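Local coordinates for protein response regulator (Pseudomonas putida, PDB 3HDV) that probably relays a signal through phosphorylation of an aspartate in its CheY-like receiver domain, probably to control transcription, at residues B[12-17]-B[57-62]. Sequence-based numbering, arbitrary orientation.
Sequences VVDDNA and ITDLRM
D14 and D59 meet just beyond the C-terminal ends of two parallel strands, in the acidic pocket characteristic of receiver domains. D59 is the predicted phosphoacceptor and is unmodified here. D14 OD1 and D59 OD2 stand 4.1 Å apart, their carboxylate planes turned 80° against each other. Two waters bridge this like-charged pair: one joins D14 OD1 to D59 OD2, the other D14 OD2 to D59 OD2. In relatives, the acids matching D15 and D59 bind magnesium directly, with the carbonyl matching R61 O; no metal is modelled here.

With CG anti to the backbone N (chi1 -158°), D59 turns OD2 to D14 and OD1 to the following loop. R61 N closes an Asx turn on OD1 from above the carboxylate plane; L60 N adds a bent bond on the anti side. G89 N also binds OD1. Replacing D59 by alanine is likely to leave these three amides without this acceptor and to take away the likely phosphorylation site. D14 OD1 accepts from N16 N, 2.9 Å away, while its OD2 accepts from N19 ND2. D15 OD2 lies 3.6 Å from M62 CA and is bonded to Q63 N.

V13 N donates to I57 O at 2.7 Å. V13 and T58 lie side by side, and T58 OG1 donates to D59 O in the carbonyl plane. V13 CG1 lies 3.5 Å from SE of selenomethionine M62, whose chain bends at chi3 (-58°) and crosses the valine at about a right angle.

Strands 9-13 and 53-58 are neighbours within the five-stranded parallel sheet. V12 and I57 face helix 17-29, whereas V13 and T58 pack on L70 of helix 67-75. Strands 33-37 and 83-88 flank the pair.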
ATOM      1  N   VAL B  12      -7.426  -8.658   0.800  1.00 25.64           N
ATOM      2  CA  VAL B  12      -6.566  -8.228  -0.317  1.00 25.65           C
ATOM      3  C   VAL B  12      -5.550  -9.329  -0.612  1.00 26.72           C
ATOM      4  O   VAL B  12      -4.733  -9.656   0.238  1.00 27.41           O
ATOM      5  CB  VAL B  12      -5.796  -6.952   0.060  1.00 25.30           C
ATOM      6  CG1 VAL B  12      -4.787  -6.569  -1.083  1.00 24.97           C
ATOM      7  CG2 VAL B  12      -6.797  -5.773   0.322  1.00 22.75           C
ATOM      8  N   VAL B  13      -5.563  -9.861  -1.823  1.00 26.67           N
ATOM      9  CA  VAL B  13      -4.672 -10.965  -2.147  1.00 25.86           C
ATOM     10  C   VAL B  13      -3.616 -10.475  -3.154  1.00 26.04           C
ATOM     11  O   VAL B  13      -3.960 -10.040  -4.244  1.00 24.86           O
ATOM     12  CB  VAL B  13      -5.478 -12.135  -2.780  1.00 24.77           C
ATOM     13  CG1 VAL B  13      -4.589 -13.341  -3.153  1.00 22.33           C
ATOM     14  CG2 VAL B  13      -6.698 -12.473  -1.897  1.00 24.50           C
ATOM     15  N   ASP B  14      -2.347 -10.600  -2.774  1.00 27.04           N
ATOM     16  CA  ASP B  14      -1.239 -10.231  -3.650  1.00 28.21           C
ATOM     17  C   ASP B  14       0.039 -10.848  -3.129  1.00 27.59           C
ATOM     18  O   ASP B  14       0.295 -10.836  -1.911  1.00 28.75           O
ATOM     19  CB  ASP B  14      -1.130  -8.691  -3.643  1.00 28.36           C
ATOM     20  CG  ASP B  14      -0.201  -8.160  -4.719  1.00 30.96           C
ATOM     21  OD1 ASP B  14       0.534  -8.955  -5.371  1.00 28.42           O
ATOM     22  OD2 ASP B  14      -0.246  -6.935  -4.892  1.00 30.48           O
ATOM     23  N   ASP B  15       0.893 -11.363  -4.019  1.00 28.39           N
ATOM     24  CA  ASP B  15       2.162 -11.886  -3.521  1.00 28.98           C
ATOM     25  C   ASP B  15       3.193 -10.771  -3.322  1.00 29.84           C
ATOM     26  O   ASP B  15       4.241 -10.963  -2.735  1.00 29.66           O
ATOM     27  CB  ASP B  15       2.650 -13.088  -4.359  1.00 29.85           C
ATOM     28  CG  ASP B  15       2.969 -12.725  -5.816  1.00 31.79           C
ATOM     29  OD1 ASP B  15       2.613 -11.634  -6.252  1.00 37.75           O
ATOM     30  OD2 ASP B  15       3.593 -13.546  -6.542  1.00 36.39           O
ATOM     31  N   ASN B  16       2.876  -9.575  -3.810  1.00 30.12           N
ATOM     32  CA  ASN B  16       3.704  -8.389  -3.539  1.00 30.43           C
ATOM     33  C   ASN B  16       3.288  -7.760  -2.210  1.00 29.40           C
ATOM     34  O   ASN B  16       2.244  -7.083  -2.157  1.00 28.75           O
ATOM     35  CB  ASN B  16       3.569  -7.450  -4.744  1.00 30.84           C
ATOM     36  CG  ASN B  16       4.313  -6.143  -4.611  1.00 34.85           C
ATOM     37  OD1 ASN B  16       4.769  -5.688  -3.539  1.00 34.10           O
ATOM     38  ND2 ASN B  16       4.424  -5.494  -5.760  1.00 41.71           N
ATOM     39  N   ALA B  17       4.111  -7.963  -1.159  1.00 28.43           N
ATOM     40  CA  ALA B  17       3.809  -7.522   0.204  1.00 29.11           C
ATOM     41  C   ALA B  17       3.665  -5.988   0.317  1.00 31.07           C
ATOM     42  O   ALA B  17       2.837  -5.481   1.087  1.00 30.74           O
ATOM     43  CB  ALA B  17       4.893  -8.021   1.217  1.00 29.53           C
ATOM     44  N   ILE B  57     -10.206  -8.518  -3.124  1.00 26.60           N
ATOM     45  CA  ILE B  57      -9.446  -7.873  -4.192  1.00 28.27           C
ATOM     46  C   ILE B  57      -8.231  -8.736  -4.496  1.00 27.56           C
ATOM     47  O   ILE B  57      -7.479  -9.061  -3.594  1.00 28.95           O
ATOM     48  CB  ILE B  57      -8.963  -6.447  -3.805  1.00 27.23           C
ATOM     49  CG1 ILE B  57     -10.199  -5.567  -3.532  1.00 28.75           C
ATOM     50  CG2 ILE B  57      -8.040  -5.842  -4.956  1.00 27.50           C
ATOM     51  CD1 ILE B  57      -9.854  -4.295  -2.856  1.00 29.58           C
ATOM     52  N   THR B  58      -8.052  -9.104  -5.757  1.00 27.19           N
ATOM     53  CA  THR B  58      -6.927  -9.928  -6.140  1.00 26.96           C
ATOM     54  C   THR B  58      -6.179  -9.490  -7.401  1.00 26.52           C
ATOM     55  O   THR B  58      -6.766  -8.940  -8.333  1.00 25.63           O
ATOM     56  CB  THR B  58      -7.334 -11.440  -6.268  1.00 27.57           C
ATOM     57  OG1 THR B  58      -6.150 -12.237  -6.396  1.00 25.85           O
ATOM     58  CG2 THR B  58      -8.193 -11.676  -7.501  1.00 26.51           C
ATOM     59  N   ASP B  59      -4.864  -9.712  -7.399  1.00 28.23           N
ATOM     60  CA  ASP B  59      -4.046  -9.672  -8.650  1.00 28.87           C
ATOM     61  C   ASP B  59      -4.275 -11.006  -9.381  1.00 30.57           C
ATOM     62  O   ASP B  59      -4.777 -11.992  -8.782  1.00 30.93           O
ATOM     63  CB  ASP B  59      -2.551  -9.427  -8.322  1.00 28.98           C
ATOM     64  CG  ASP B  59      -1.743  -8.853  -9.519  1.00 30.19           C
ATOM     65  OD1 ASP B  59      -2.156  -8.955 -10.707  1.00 28.95           O
ATOM     66  OD2 ASP B  59      -0.662  -8.324  -9.278  1.00 31.20           O
ATOM     67  N   LEU B  60      -3.963 -11.031 -10.677  1.00 30.79           N
ATOM     68  CA  LEU B  60      -3.995 -12.217 -11.496  1.00 31.64           C
ATOM     69  C   LEU B  60      -2.600 -12.848 -11.542  1.00 32.62           C
ATOM     70  O   LEU B  60      -2.454 -14.053 -11.580  1.00 32.26           O
ATOM     71  CB  LEU B  60      -4.448 -11.831 -12.906  1.00 31.41           C
ATOM     72  CG  LEU B  60      -5.947 -11.467 -13.024  1.00 30.87           C
ATOM     73  CD1 LEU B  60      -6.214 -11.290 -14.505  1.00 32.70           C
ATOM     74  CD2 LEU B  60      -6.927 -12.525 -12.402  1.00 30.35           C
ATOM     75  N   ARG B  61      -1.592 -11.989 -11.511  1.00 33.60           N
ATOM     76  CA  ARG B  61      -0.191 -12.336 -11.648  1.00 35.44           C
ATOM     77  C   ARG B  61       0.417 -12.726 -10.274  1.00 35.14           C
ATOM     78  O   ARG B  61       0.911 -11.886  -9.524  1.00 35.83           O
ATOM     79  CB  ARG B  61       0.453 -11.080 -12.220  1.00 36.23           C
ATOM     80  CG  ARG B  61       1.355 -11.247 -13.416  1.00 40.69           C
ATOM     81  CD  ARG B  61       0.792 -11.798 -14.732  1.00 38.76           C
ATOM     82  NE  ARG B  61       0.109 -13.098 -14.681  1.00 32.59           N
ATOM     83  CZ  ARG B  61      -1.090 -13.274 -15.213  1.00 30.49           C
ATOM     84  NH1 ARG B  61      -1.709 -12.235 -15.806  1.00 24.82           N
ATOM     85  NH2 ARG B  61      -1.674 -14.440 -15.155  1.00 28.48           N
HETATM   86  N   MSE B  62       0.339 -13.990  -9.924  1.00 36.32           N
HETATM   87  CA  MSE B  62       0.834 -14.435  -8.628  1.00 38.94           C
HETATM   88  C   MSE B  62       1.463 -15.792  -8.749  1.00 38.07           C
HETATM   89  O   MSE B  62       1.050 -16.579  -9.578  1.00 36.68           O
HETATM   90  CB  MSE B  62      -0.280 -14.483  -7.584  1.00 37.28           C
HETATM   91  CG  MSE B  62      -0.949 -13.107  -7.332  1.00 38.55           C
HETATM   92 SE   MSE B  62      -2.275 -13.234  -5.834  1.00 47.68          SE
HETATM   93  CE  MSE B  62      -3.459 -14.640  -6.584  1.00 27.98           C
TER
HETATM   94  O   HOH W   1       1.478  -8.717  -7.828  1.00 30.20           O
HETATM   95  O   HOH W   2      -0.507  -5.958  -7.370  1.00 41.09           O
HETATM   96  O   HOH W   3       2.792 -10.632  -8.444  1.00 28.20           O